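Local coordinates for protein endoglucanase (Uncultured bacterium, PDB 3X17) that hydrolyses internal beta-1,4-glucosidic bonds of cellulose, as a family 9 glycoside hydrolase that carries an Ig-like domain ahead of its (alpha/alpha)6 barrel, at residues A[210-215]-A[223-228]; A[118-123]-A[202-207]; A[196-201]-A[286-291]; A[217-222]-A[290-295]; A[186-191]-A[231-236]. One frame throughout, in Å; residues are numbered along the deposited sequence.

Interaction 1: A[210-215]-A[223-228]; sequences LHLPES and LDEVRW. With CA (calcium ion), chain D.
A calcium site at the start of helix 221-235 draws the loop residue E214 against D224. Two kinds of oxygen are used: the backbone O of E214 lies 2.7 Å from the calcium ion, and the side-chain OD2 of D224 is a second ligand. Their side chains slide past each other in opposite directions, E214 CB coming to 3.3 Å from D224 CG, the carboxylate planes only 9° apart. E214 bends at chi2 (90°), which turns its carboxylate toward W228. There one water donates to both E214 OE2 (2.7 Å) and D224 O (2.8 Å), and OE2 also approaches W228 CE3 obliquely. The two methyls of L212 stand equally far, 3.9 Å, from E225 OE1. The loop makes a type I turn from L212 to S215, closed by S215 N to L212 O, and L212 N also donates nearly straight (168°) to S215 OG. R131 forms salt bridges with both E214 OE2 and E225 OE1. An alanine at E214 could keep the backbone ligand, but would probably lose the water bridge and leave R131 with E225 as its remaining partner here. Acidic groups gather beside a metal and an arginine, whose positive charges are likely to offset their repulsion.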
# COMPACT_ATOMS: atom_id res chain seq x y z
N LEU A 210 -15.22 -3.00 10.33
CA LEU A 210 -14.21 -3.99 9.98
C LEU A 210 -14.35 -5.28 10.77
O LEU A 210 -13.49 -6.17 10.69
CB LEU A 210 -12.79 -3.40 10.16
CG LEU A 210 -12.50 -2.26 9.19
CD1 LEU A 210 -11.12 -1.58 9.44
CD2 LEU A 210 -12.64 -2.75 7.75
N HIS A 211 -15.45 -5.39 11.52
CA HIS A 211 -15.71 -6.57 12.33
C HIS A 211 -14.49 -6.95 13.15
O HIS A 211 -13.92 -8.04 12.99
CB HIS A 211 -16.17 -7.72 11.44
CG HIS A 211 -17.41 -7.39 10.67
ND1 HIS A 211 -17.47 -7.49 9.30
CD2 HIS A 211 -18.57 -6.81 11.06
CE1 HIS A 211 -18.67 -7.09 8.89
NE2 HIS A 211 -19.35 -6.67 9.94
N LEU A 212 -14.12 -6.05 14.05
CA LEU A 212 -12.92 -6.20 14.87
C LEU A 212 -13.31 -6.46 16.34
O LEU A 212 -14.44 -6.20 16.74
CB LEU A 212 -12.10 -4.90 14.79
CG LEU A 212 -11.52 -4.48 13.44
CD1 LEU A 212 -10.73 -3.20 13.59
CD2 LEU A 212 -10.65 -5.57 12.87
N PRO A 213 -12.32 -6.81 17.17
CA PRO A 213 -12.58 -6.81 18.62
C PRO A 213 -12.98 -5.41 19.11
O PRO A 213 -13.69 -5.29 20.11
CB PRO A 213 -11.21 -7.20 19.22
CG PRO A 213 -10.50 -7.92 18.11
CD PRO A 213 -10.94 -7.18 16.86
N GLU A 214 -12.51 -4.37 18.41
CA GLU A 214 -12.82 -3.00 18.81
C GLU A 214 -14.09 -2.43 18.16
O GLU A 214 -14.44 -1.27 18.38
CB GLU A 214 -11.60 -2.08 18.61
CG GLU A 214 -10.28 -2.60 19.28
CD GLU A 214 -9.39 -3.52 18.39
OE1 GLU A 214 -9.83 -4.03 17.35
OE2 GLU A 214 -8.22 -3.73 18.75
N SER A 215 -14.75 -3.22 17.32
CA SER A 215 -15.97 -2.78 16.65
C SER A 215 -17.02 -2.43 17.70
O SER A 215 -17.35 -3.25 18.55
CB SER A 215 -16.51 -3.90 15.77
OG SER A 215 -15.72 -4.09 14.60
N LEU A 223 -9.26 3.33 12.64
CA LEU A 223 -8.46 3.98 13.69
C LEU A 223 -8.11 3.03 14.84
O LEU A 223 -6.99 3.06 15.34
CB LEU A 223 -9.15 5.24 14.24
CG LEU A 223 -9.40 6.34 13.19
CD1 LEU A 223 -9.94 7.59 13.85
CD2 LEU A 223 -8.14 6.62 12.40
N ASP A 224 -9.00 2.13 15.19
CA ASP A 224 -8.63 1.04 16.08
C ASP A 224 -7.48 0.22 15.50
O ASP A 224 -6.56 -0.14 16.22
CB ASP A 224 -9.81 0.13 16.40
CG ASP A 224 -10.88 0.85 17.20
OD1 ASP A 224 -10.54 1.54 18.20
OD2 ASP A 224 -12.04 0.82 16.74
N GLU A 225 -7.52 -0.06 14.20
CA GLU A 225 -6.44 -0.86 13.63
C GLU A 225 -5.12 -0.09 13.72
O GLU A 225 -4.11 -0.63 14.16
CB GLU A 225 -6.70 -1.26 12.19
CG GLU A 225 -5.70 -2.35 11.70
CD GLU A 225 -5.89 -3.66 12.46
OE1 GLU A 225 -7.06 -4.06 12.68
OE2 GLU A 225 -4.87 -4.25 12.91
N VAL A 226 -5.13 1.14 13.21
CA VAL A 226 -3.99 2.03 13.31
C VAL A 226 -3.45 2.05 14.73
O VAL A 226 -2.24 2.07 14.94
CB VAL A 226 -4.34 3.47 12.89
CG1 VAL A 226 -3.30 4.45 13.42
CG2 VAL A 226 -4.46 3.55 11.35
N ARG A 227 -4.34 2.09 15.72
CA ARG A 227 -3.90 2.22 17.09
C ARG A 227 -3.13 0.97 17.53
O ARG A 227 -2.15 1.07 18.22
CB ARG A 227 -5.10 2.46 18.02
CG ARG A 227 -4.66 2.95 19.37
CD ARG A 227 -5.49 2.42 20.53
NE ARG A 227 -6.62 3.29 20.82
CZ ARG A 227 -6.89 3.83 22.01
NH1 ARG A 227 -6.12 3.60 23.08
NH2 ARG A 227 -7.96 4.60 22.11
N TRP A 228 -3.58 -0.21 17.10
CA TRP A 228 -2.82 -1.43 17.28
C TRP A 228 -1.37 -1.24 16.82
O TRP A 228 -0.44 -1.58 17.54
CB TRP A 228 -3.45 -2.60 16.52
CG TRP A 228 -2.88 -3.97 16.89
CD1 TRP A 228 -1.87 -4.64 16.27
CD2 TRP A 228 -3.30 -4.80 17.99
NE1 TRP A 228 -1.61 -5.82 16.92
CE2 TRP A 228 -2.47 -5.95 17.98
CE3 TRP A 228 -4.29 -4.68 18.98
CZ2 TRP A 228 -2.62 -6.98 18.91
CZ3 TRP A 228 -4.41 -5.71 19.94
CH2 TRP A 228 -3.58 -6.83 19.90
CA CA D . -14.48 0.80 16.61
O HOH W 1 -6.63 -1.61 18.65

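Interaction 2: A[118-123]-A[202-207]; sequences DVLYAA and PQAFAD. With CA (calcium ion), chain D.
L120, on helix 115-130, points its forked end at A204 and F205 in the loop that follows helix 184-200, and the fork explains the whole contact. Its CG stands anti to the backbone N (chi1 -178°), which directs the side chain toward the loop, and chi2 (55°) then sets one methyl toward each partner. CD2 lies over one face of the F205 ring and at the same time meets A204 CB at 3.8 Å. CD1 instead approaches the far end of the ring, 3.9 Å from F205 CE1 and 4.0 Å from F205 CZ. The leucine and phenylalanine side chains cross at about a right angle, an arrangement in which the branched end of one is laid over the flat group of the other. F205 reaches this place because its CG sits beside the backbone N (chi1 -68°), and A197 and Y198 of helix 184-200 also pack on it. Q203 of the loop touches S558 of helix 543-558, and L120 touches V550 of the same helix. Two residues past F205 the character changes: D207 binds the calcium ion through OD1 at 2.5 Å, while its OD2 accepts from the backbone N of G218. The contact therefore illustrates a division of labour, in which apolar groups meet helix 115-130 by packing alone, and one carboxylate beyond them ties the loop to the metal.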
# COMPACT_ATOMS: atom_id res chain seq x y z
N ASP A 118 -16.35 -3.06 -0.69
CA ASP A 118 -15.89 -4.40 -0.38
C ASP A 118 -14.38 -4.52 -0.54
O ASP A 118 -13.75 -5.26 0.20
CB ASP A 118 -16.60 -5.43 -1.26
CG ASP A 118 -18.10 -5.42 -1.06
OD1 ASP A 118 -18.55 -5.49 0.11
OD2 ASP A 118 -18.80 -5.16 -2.04
N VAL A 119 -13.82 -3.87 -1.55
CA VAL A 119 -12.36 -3.85 -1.72
C VAL A 119 -11.70 -3.20 -0.50
O VAL A 119 -10.79 -3.78 0.11
CB VAL A 119 -11.93 -3.07 -2.99
CG1 VAL A 119 -10.44 -2.88 -3.01
CG2 VAL A 119 -12.38 -3.79 -4.23
N LEU A 120 -12.12 -1.98 -0.18
CA LEU A 120 -11.68 -1.28 1.04
C LEU A 120 -11.75 -2.17 2.29
O LEU A 120 -10.80 -2.25 3.07
CB LEU A 120 -12.51 -0.02 1.27
CG LEU A 120 -12.13 0.84 2.48
CD1 LEU A 120 -10.65 1.25 2.43
CD2 LEU A 120 -13.05 2.10 2.57
N TYR A 121 -12.91 -2.81 2.50
CA TYR A 121 -13.11 -3.73 3.62
C TYR A 121 -12.01 -4.78 3.68
O TYR A 121 -11.42 -5.02 4.72
CB TYR A 121 -14.48 -4.42 3.49
CG TYR A 121 -14.79 -5.44 4.56
CD1 TYR A 121 -15.28 -5.05 5.80
CD2 TYR A 121 -14.65 -6.80 4.32
CE1 TYR A 121 -15.56 -5.99 6.80
CE2 TYR A 121 -14.97 -7.77 5.30
CZ TYR A 121 -15.44 -7.35 6.53
OH TYR A 121 -15.75 -8.27 7.50
N ALA A 122 -11.79 -5.46 2.57
CA ALA A 122 -10.92 -6.62 2.58
C ALA A 122 -9.49 -6.13 2.86
O ALA A 122 -8.74 -6.75 3.62
CB ALA A 122 -10.98 -7.33 1.21
N ALA A 123 -9.11 -5.05 2.20
CA ALA A 123 -7.75 -4.55 2.30
C ALA A 123 -7.47 -4.05 3.68
O ALA A 123 -6.39 -4.24 4.18
CB ALA A 123 -7.51 -3.42 1.29
N PRO A 202 -13.20 10.25 5.63
CA PRO A 202 -13.79 9.75 6.89
C PRO A 202 -15.14 9.08 6.67
O PRO A 202 -15.54 8.20 7.45
CB PRO A 202 -13.95 11.02 7.75
CG PRO A 202 -13.98 12.18 6.76
CD PRO A 202 -13.08 11.72 5.60
N GLN A 203 -15.83 9.47 5.60
CA GLN A 203 -17.18 8.94 5.34
C GLN A 203 -17.12 7.50 4.80
O GLN A 203 -18.09 6.74 4.93
CB GLN A 203 -17.99 9.88 4.42
CG GLN A 203 -17.43 10.07 3.00
CD GLN A 203 -16.14 10.93 2.95
OE1 GLN A 203 -15.55 11.26 3.98
NE2 GLN A 203 -15.72 11.30 1.74
N ALA A 204 -15.94 7.06 4.35
CA ALA A 204 -15.76 5.65 4.00
C ALA A 204 -15.50 4.73 5.21
O ALA A 204 -15.55 3.52 5.10
CB ALA A 204 -14.70 5.47 2.94
N PHE A 205 -15.36 5.31 6.40
CA PHE A 205 -14.85 4.54 7.54
C PHE A 205 -15.74 4.70 8.78
O PHE A 205 -15.66 5.72 9.47
CB PHE A 205 -13.44 5.02 7.89
CG PHE A 205 -12.41 4.71 6.86
CD1 PHE A 205 -11.90 3.43 6.73
CD2 PHE A 205 -11.85 5.73 6.10
CE1 PHE A 205 -10.89 3.15 5.81
CE2 PHE A 205 -10.85 5.46 5.17
CZ PHE A 205 -10.34 4.18 5.07
N ALA A 206 -16.43 3.64 9.18
CA ALA A 206 -17.28 3.71 10.36
C ALA A 206 -16.80 2.85 11.53
O ALA A 206 -16.11 1.85 11.34
CB ALA A 206 -18.75 3.37 9.98
N ASP A 207 -17.25 3.19 12.73
CA ASP A 207 -17.27 2.23 13.84
C ASP A 207 -17.99 0.97 13.37
O ASP A 207 -19.02 1.04 12.69
CB ASP A 207 -17.95 2.84 15.07
CG ASP A 207 -17.79 1.97 16.31
OD1 ASP A 207 -16.95 1.05 16.32
OD2 ASP A 207 -18.53 2.20 17.29
CA CA D . -14.48 0.80 16.61

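Interaction 3: A[196-201]-A[286-291]; sequences KAYELY and ARIFAP
The carboxylate of E199 meets the guanidinium of R287 at its edge, the two planes turned only 9° from each other, while the Y198 ring receives I288 CG2 obliquely. This is a salt-bridge network of K196, E199 and R287, which joins helices 184-200 and 272-288 of the (alpha/alpha)6 barrel; just past the first of these helices, Y201 packs against helix 543-558. R287 NH1 donates to the syn lone pair of E199 OE2 (3.1 Å), and the same nitrogen lies 2.9 Å from E199 OE1, so one NH1 spans both oxygens. K196 NZ reaches OE1 of E199 from another direction, 47° above the carboxylate plane, at 2.7 Å. The glutamate chain runs extended beyond CG, its CG anti to the backbone N (chi1 -169°), and this lets it bridge the gap between the helices. Both cations have further partners, K196 in D386 and R287 in E346. A leucine in place of E199 would probably leave K196 NZ and R287 NH1, 4.6 Å apart, without the negative charge that lies between them. I288 CD1 comes within 3.9 Å of E199 CD, beside the ionic group, and the apolar contact is made by the other branch of the isoleucine, its CG2 standing 3.9 Å from CD2 of Y198.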
# COMPACT_ATOMS: atom_id res chain seq x y z
N LYS A 196 -4.09 8.85 6.87
CA LYS A 196 -4.37 9.86 5.84
C LYS A 196 -5.59 9.46 5.04
O LYS A 196 -6.35 10.31 4.60
CB LYS A 196 -3.15 9.97 4.91
CG LYS A 196 -3.07 11.26 4.16
CD LYS A 196 -3.07 12.47 5.10
CE LYS A 196 -3.60 13.68 4.34
NZ LYS A 196 -3.90 14.80 5.30
N ALA A 197 -5.71 8.16 4.73
CA ALA A 197 -6.93 7.64 4.13
C ALA A 197 -8.15 8.06 4.96
O ALA A 197 -9.18 8.45 4.40
CB ALA A 197 -6.87 6.12 4.03
N TYR A 198 -8.07 7.85 6.27
CA TYR A 198 -9.20 8.17 7.10
C TYR A 198 -9.45 9.66 7.13
O TYR A 198 -10.58 10.10 6.98
CB TYR A 198 -9.05 7.64 8.53
CG TYR A 198 -10.16 8.20 9.42
CD1 TYR A 198 -11.44 7.62 9.41
CD2 TYR A 198 -9.98 9.39 10.12
CE1 TYR A 198 -12.47 8.15 10.19
CE2 TYR A 198 -11.02 9.96 10.84
CZ TYR A 198 -12.26 9.34 10.87
OH TYR A 198 -13.26 9.90 11.59
N GLU A 199 -8.39 10.44 7.28
CA GLU A 199 -8.49 11.89 7.35
C GLU A 199 -9.15 12.51 6.11
O GLU A 199 -9.96 13.41 6.22
CB GLU A 199 -7.09 12.50 7.52
CG GLU A 199 -7.10 13.99 7.87
CD GLU A 199 -5.76 14.45 8.38
OE1 GLU A 199 -4.72 14.09 7.77
OE2 GLU A 199 -5.74 15.20 9.38
N LEU A 200 -8.76 12.05 4.94
CA LEU A 200 -9.30 12.56 3.69
C LEU A 200 -10.66 11.94 3.35
O LEU A 200 -11.51 12.62 2.80
CB LEU A 200 -8.31 12.35 2.52
CG LEU A 200 -7.15 13.35 2.54
CD1 LEU A 200 -6.09 13.00 1.47
CD2 LEU A 200 -7.69 14.82 2.39
N TYR A 201 -10.92 10.72 3.78
CA TYR A 201 -12.17 10.04 3.42
C TYR A 201 -12.92 9.44 4.61
O TYR A 201 -13.26 8.26 4.59
CB TYR A 201 -11.88 8.96 2.37
CG TYR A 201 -10.99 9.44 1.23
CD1 TYR A 201 -11.44 10.39 0.33
CD2 TYR A 201 -9.70 8.95 1.07
CE1 TYR A 201 -10.63 10.84 -0.70
CE2 TYR A 201 -8.89 9.37 0.03
CZ TYR A 201 -9.35 10.32 -0.84
OH TYR A 201 -8.55 10.73 -1.88
N ALA A 286 -2.02 12.13 16.86
CA ALA A 286 -2.39 13.13 17.86
C ALA A 286 -3.45 14.07 17.29
O ALA A 286 -4.38 14.46 17.99
CB ALA A 286 -1.16 13.91 18.33
N ARG A 287 -3.33 14.42 16.03
CA ARG A 287 -4.25 15.31 15.39
C ARG A 287 -5.52 14.57 15.08
O ARG A 287 -6.58 15.08 15.27
CB ARG A 287 -3.64 15.87 14.10
CG ARG A 287 -4.61 16.51 13.15
CD ARG A 287 -4.30 16.15 11.72
NE ARG A 287 -2.91 16.34 11.47
CZ ARG A 287 -2.18 15.72 10.56
NH1 ARG A 287 -2.69 14.88 9.72
NH2 ARG A 287 -0.92 16.02 10.49
N ILE A 288 -5.41 13.36 14.62
CA ILE A 288 -6.56 12.68 14.06
C ILE A 288 -7.43 12.03 15.15
O ILE A 288 -8.65 11.92 14.98
CB ILE A 288 -6.12 11.67 12.96
CG1 ILE A 288 -5.66 12.42 11.71
CG2 ILE A 288 -7.22 10.73 12.59
CD1 ILE A 288 -4.90 11.54 10.75
N PHE A 289 -6.82 11.58 16.25
CA PHE A 289 -7.57 10.81 17.27
C PHE A 289 -8.22 11.77 18.25
O PHE A 289 -8.89 11.33 19.17
CB PHE A 289 -6.66 9.86 18.07
CG PHE A 289 -6.48 8.51 17.43
CD1 PHE A 289 -5.51 8.33 16.45
CD2 PHE A 289 -7.25 7.42 17.85
CE1 PHE A 289 -5.35 7.08 15.83
CE2 PHE A 289 -7.09 6.17 17.24
CZ PHE A 289 -6.12 6.00 16.25
N ALA A 290 -7.90 13.06 18.13
CA ALA A 290 -8.34 14.04 19.13
C ALA A 290 -9.86 14.03 19.45
O ALA A 290 -10.22 14.06 20.61
CB ALA A 290 -7.87 15.46 18.77
N PRO A 291 -10.73 13.91 18.43
CA PRO A 291 -12.18 13.86 18.73
C PRO A 291 -12.66 12.53 19.33
O PRO A 291 -13.79 12.45 19.78
CB PRO A 291 -12.85 14.07 17.36
CG PRO A 291 -11.73 14.55 16.43
CD PRO A 291 -10.47 13.95 16.98

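Interaction 4: A[217-222]-A[290-295]; sequences NGVPDI and APFDAA. With CA (calcium ion), chain D.
P220 meets F292 in a CH-pi contact over one face of the ring, its CD 3.8 Å from the ring centroid and 17° off the normal. P220 CD is offset from the ring centre toward the rim, where it is also 3.7 Å from F292 CE1. Apolar packing continues along the same side chain, the two methyls of V219 reaching F292 CB, with CG2 at 4.0 Å. The polar bonds lie within the loop. N217 has CG between its backbone N and carbonyl carbon (chi1 66°), which folds OD1 back to accept from V219 N at 2.8 Å, the donor lying 44° above the amide plane: an Asx turn. Metal bonds use the same oxygen, for N217 OD1 is 2.5 Å from the calcium ion, V219 O 2.3 Å, and D221 adds its OD1. G218, with positive phi, takes a backbone shape in which a CB would collide with the preceding carbonyl. On the other side, D293 stands at the N-cap of helix 294-312 and also makes a salt bridge with R227. The whole is a calcium-binding loop that leads, through P220 at the N-cap, into helix 221-235 of the barrel, with F292 packed against V219 and P220.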
# COMPACT_ATOMS: atom_id res chain seq x y z
N ASN A 217 -16.87 0.40 19.79
CA ASN A 217 -16.36 1.24 20.86
C ASN A 217 -16.53 2.72 20.56
O ASN A 217 -16.02 3.57 21.28
CB ASN A 217 -14.86 0.96 21.06
CG ASN A 217 -14.03 1.38 19.85
OD1 ASN A 217 -14.58 1.83 18.84
ND2 ASN A 217 -12.72 1.21 19.94
N GLY A 218 -17.23 3.05 19.48
CA GLY A 218 -17.48 4.46 19.15
C GLY A 218 -16.39 5.13 18.32
O GLY A 218 -16.46 6.33 18.05
N VAL A 219 -15.38 4.36 17.91
CA VAL A 219 -14.25 4.88 17.14
C VAL A 219 -14.20 4.15 15.77
O VAL A 219 -14.31 2.92 15.70
CB VAL A 219 -12.92 4.69 17.92
CG1 VAL A 219 -11.72 5.24 17.17
CG2 VAL A 219 -13.01 5.31 19.36
N PRO A 220 -13.99 4.89 14.67
CA PRO A 220 -13.88 4.19 13.39
C PRO A 220 -12.86 3.07 13.47
O PRO A 220 -11.78 3.27 14.01
CB PRO A 220 -13.39 5.29 12.44
CG PRO A 220 -13.98 6.56 13.07
CD PRO A 220 -13.71 6.33 14.53
N ASP A 221 -13.23 1.89 12.98
CA ASP A 221 -12.42 0.69 13.13
C ASP A 221 -11.04 0.87 12.51
O ASP A 221 -10.07 0.31 13.00
CB ASP A 221 -13.12 -0.51 12.47
CG ASP A 221 -14.22 -1.08 13.34
OD1 ASP A 221 -14.47 -0.49 14.41
OD2 ASP A 221 -14.86 -2.06 12.94
N ILE A 222 -10.95 1.59 11.40
CA ILE A 222 -9.65 1.82 10.75
C ILE A 222 -8.71 2.49 11.75
O ILE A 222 -7.53 2.17 11.81
CB ILE A 222 -9.75 2.69 9.46
CG1 ILE A 222 -8.38 2.75 8.72
CG2 ILE A 222 -10.16 4.10 9.81
CD1 ILE A 222 -7.88 1.39 8.23
N ALA A 290 -7.90 13.06 18.13
CA ALA A 290 -8.34 14.04 19.13
C ALA A 290 -9.86 14.03 19.45
O ALA A 290 -10.22 14.06 20.61
CB ALA A 290 -7.87 15.46 18.77
N PRO A 291 -10.73 13.91 18.43
CA PRO A 291 -12.18 13.86 18.73
C PRO A 291 -12.66 12.53 19.33
O PRO A 291 -13.79 12.45 19.78
CB PRO A 291 -12.85 14.07 17.36
CG PRO A 291 -11.73 14.55 16.43
CD PRO A 291 -10.47 13.95 16.98
N PHE A 292 -11.84 11.48 19.27
CA PHE A 292 -12.30 10.17 19.67
C PHE A 292 -11.73 9.73 21.01
O PHE A 292 -12.42 9.10 21.79
CB PHE A 292 -11.99 9.12 18.60
CG PHE A 292 -12.55 9.45 17.27
CD1 PHE A 292 -13.93 9.39 17.05
CD2 PHE A 292 -11.72 9.91 16.24
CE1 PHE A 292 -14.46 9.69 15.80
CE2 PHE A 292 -12.24 10.27 15.01
CZ PHE A 292 -13.61 10.15 14.78
N ASP A 293 -10.44 9.99 21.22
CA ASP A 293 -9.75 9.49 22.40
C ASP A 293 -8.65 10.46 22.77
O ASP A 293 -7.53 10.34 22.28
CB ASP A 293 -9.15 8.11 22.13
CG ASP A 293 -8.77 7.39 23.42
OD1 ASP A 293 -8.27 8.06 24.35
OD2 ASP A 293 -9.07 6.19 23.55
N ALA A 294 -8.99 11.44 23.60
CA ALA A 294 -8.10 12.55 23.93
C ALA A 294 -6.86 12.10 24.73
O ALA A 294 -5.78 12.64 24.55
CB ALA A 294 -8.87 13.67 24.68
N ALA A 295 -7.03 11.08 25.57
CA ALA A 295 -5.91 10.50 26.32
C ALA A 295 -4.90 9.78 25.38
O ALA A 295 -3.69 9.87 25.56
CB ALA A 295 -6.44 9.51 27.35
CA CA D . -14.48 0.80 16.61

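Interaction 5: A[186-191]-A[231-236]; sequences TTAVTA and EWLFRM
T187 and A188 of helix 184-200 pack on L233 of helix 221-235 in the tighter half of this buried contact. T187 CG2 lies 3.8 Å from L233 CD2, the two side chains sliding past each other in opposite directions, and L233 CD1 meets A188 CB at 4.0 Å. The leucine fork thus holds one methyl for each partner, and it buries 52 Å² here against 26 Å² for W232. The threonine sets CG2 anti to its own backbone N, and this puts OG1 on the side of W232. That indole makes the lesser half, met by a hydroxyl and not by methyl packing: T187 OG1 approaches W232 CZ3 obliquely at 3.8 Å. OG1 is not left idle, being hydrogen-bonded to Y183 O, and W232 NE1 binds A170 O, so the polar ends of both are satisfied away from the interface. One face of the indole is covered by M236 CG, 3.4 Å above its plane. The axes of the two short segments pass 10.7 Å apart, roughly antiparallel at 147°. Around them L233 continues onto A278 and W282 of helix 272-288, T186 and T190 face helix 543-558, and the backbone of M236 pairs with Y244 of strand 243-249.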
# COMPACT_ATOMS: atom_id res chain seq x y z
N THR A 186 8.37 0.06 8.15
CA THR A 186 7.14 -0.12 7.38
C THR A 186 5.90 0.15 8.23
O THR A 186 4.90 0.65 7.72
CB THR A 186 7.04 -1.56 6.80
OG1 THR A 186 7.44 -2.49 7.82
CG2 THR A 186 7.93 -1.74 5.56
N THR A 187 5.94 -0.24 9.50
CA THR A 187 4.81 -0.05 10.39
C THR A 187 4.45 1.42 10.51
O THR A 187 3.27 1.77 10.48
CB THR A 187 5.05 -0.62 11.84
OG1 THR A 187 5.12 -2.04 11.77
CG2 THR A 187 3.85 -0.27 12.80
N ALA A 188 5.46 2.28 10.62
CA ALA A 188 5.22 3.70 10.79
C ALA A 188 4.65 4.35 9.52
O ALA A 188 3.62 5.03 9.59
CB ALA A 188 6.49 4.41 11.29
N VAL A 189 5.18 4.01 8.35
CA VAL A 189 4.65 4.62 7.12
C VAL A 189 3.28 4.04 6.78
O VAL A 189 2.49 4.67 6.07
CB VAL A 189 5.60 4.49 5.89
CG1 VAL A 189 6.96 5.07 6.18
CG2 VAL A 189 5.68 3.04 5.36
N THR A 190 3.08 2.78 7.15
CA THR A 190 1.80 2.13 6.93
C THR A 190 0.75 2.81 7.79
O THR A 190 -0.29 3.23 7.29
CB THR A 190 1.90 0.63 7.32
OG1 THR A 190 2.70 -0.04 6.34
CG2 THR A 190 0.51 -0.02 7.36
N ALA A 191 1.05 3.00 9.07
CA ALA A 191 0.06 3.62 9.97
C ALA A 191 -0.28 5.05 9.51
O ALA A 191 -1.46 5.46 9.48
CB ALA A 191 0.56 3.62 11.39
N GLU A 231 0.52 1.49 19.05
CA GLU A 231 0.79 1.01 20.41
C GLU A 231 2.00 0.09 20.49
O GLU A 231 2.78 0.14 21.45
CB GLU A 231 -0.46 0.38 21.01
CG GLU A 231 -1.46 1.47 21.40
CD GLU A 231 -2.70 0.97 22.14
OE1 GLU A 231 -3.16 -0.16 21.85
OE2 GLU A 231 -3.28 1.77 22.93
N TRP A 232 2.22 -0.65 19.41
CA TRP A 232 3.47 -1.39 19.26
C TRP A 232 4.69 -0.52 19.08
O TRP A 232 5.71 -0.75 19.71
CB TRP A 232 3.37 -2.39 18.12
CG TRP A 232 4.60 -3.18 18.04
CD1 TRP A 232 5.06 -4.07 18.98
CD2 TRP A 232 5.63 -3.08 17.05
NE1 TRP A 232 6.28 -4.58 18.59
CE2 TRP A 232 6.67 -3.95 17.44
CE3 TRP A 232 5.74 -2.40 15.83
CZ2 TRP A 232 7.81 -4.13 16.68
CZ3 TRP A 232 6.89 -2.58 15.07
CH2 TRP A 232 7.92 -3.42 15.51
N LEU A 233 4.58 0.52 18.25
CA LEU A 233 5.59 1.59 18.22
C LEU A 233 5.97 2.15 19.61
O LEU A 233 7.16 2.39 19.87
CB LEU A 233 5.19 2.73 17.27
CG LEU A 233 5.03 2.41 15.77
CD1 LEU A 233 4.94 3.71 14.93
CD2 LEU A 233 6.18 1.48 15.23
N PHE A 234 4.98 2.45 20.46
CA PHE A 234 5.28 2.88 21.82
C PHE A 234 6.24 1.88 22.51
O PHE A 234 7.21 2.29 23.16
CB PHE A 234 4.01 3.04 22.69
CG PHE A 234 3.10 4.16 22.25
CD1 PHE A 234 3.62 5.38 21.80
CD2 PHE A 234 1.72 4.02 22.37
CE1 PHE A 234 2.76 6.40 21.38
CE2 PHE A 234 0.86 5.08 22.05
CZ PHE A 234 1.38 6.26 21.53
N ARG A 235 5.97 0.58 22.38
CA ARG A 235 6.77 -0.44 23.09
C ARG A 235 8.17 -0.51 22.48
O ARG A 235 9.09 -1.04 23.10
CB ARG A 235 6.08 -1.81 23.05
CG ARG A 235 4.62 -1.82 23.59
CD ARG A 235 3.90 -3.16 23.33
NE ARG A 235 2.48 -3.06 23.67
CZ ARG A 235 1.45 -3.04 22.79
NH1 ARG A 235 1.60 -3.38 21.50
NH2 ARG A 235 0.24 -2.78 23.24
N MET A 236 8.31 -0.02 21.24
CA MET A 236 9.61 0.02 20.56
C MET A 236 10.40 1.31 20.84
O MET A 236 11.44 1.58 20.22
CB MET A 236 9.42 -0.15 19.05
CG MET A 236 9.00 -1.56 18.61
SD MET A 236 10.25 -2.84 19.03
CE MET A 236 11.35 -2.77 17.57

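Overall arrangement
One calcium ion gathers interactions 1, 2 and 4, whose six ligands are D207, E214, N217, V219, D221 and D224; interactions 1 and 4 have centres about 10 Å apart, 1 and 2 about 12 Å. R227 NH2 to D293 OD2 and D207 OD2 to G218 N join these contacts directly. Interaction 3 leans on the same region, its Y198 touching P220, F292 and F205. Interaction 5, centre about 15 Å from that of interaction 1, still touches it where V226 CG2 meets A191 O at 4.0 Å; it uses helix 221-235 with interactions 1 and 4, and helix 184-200 with interaction 3. The side chains of W228 and W232 lie about 9 Å from the bound zinc.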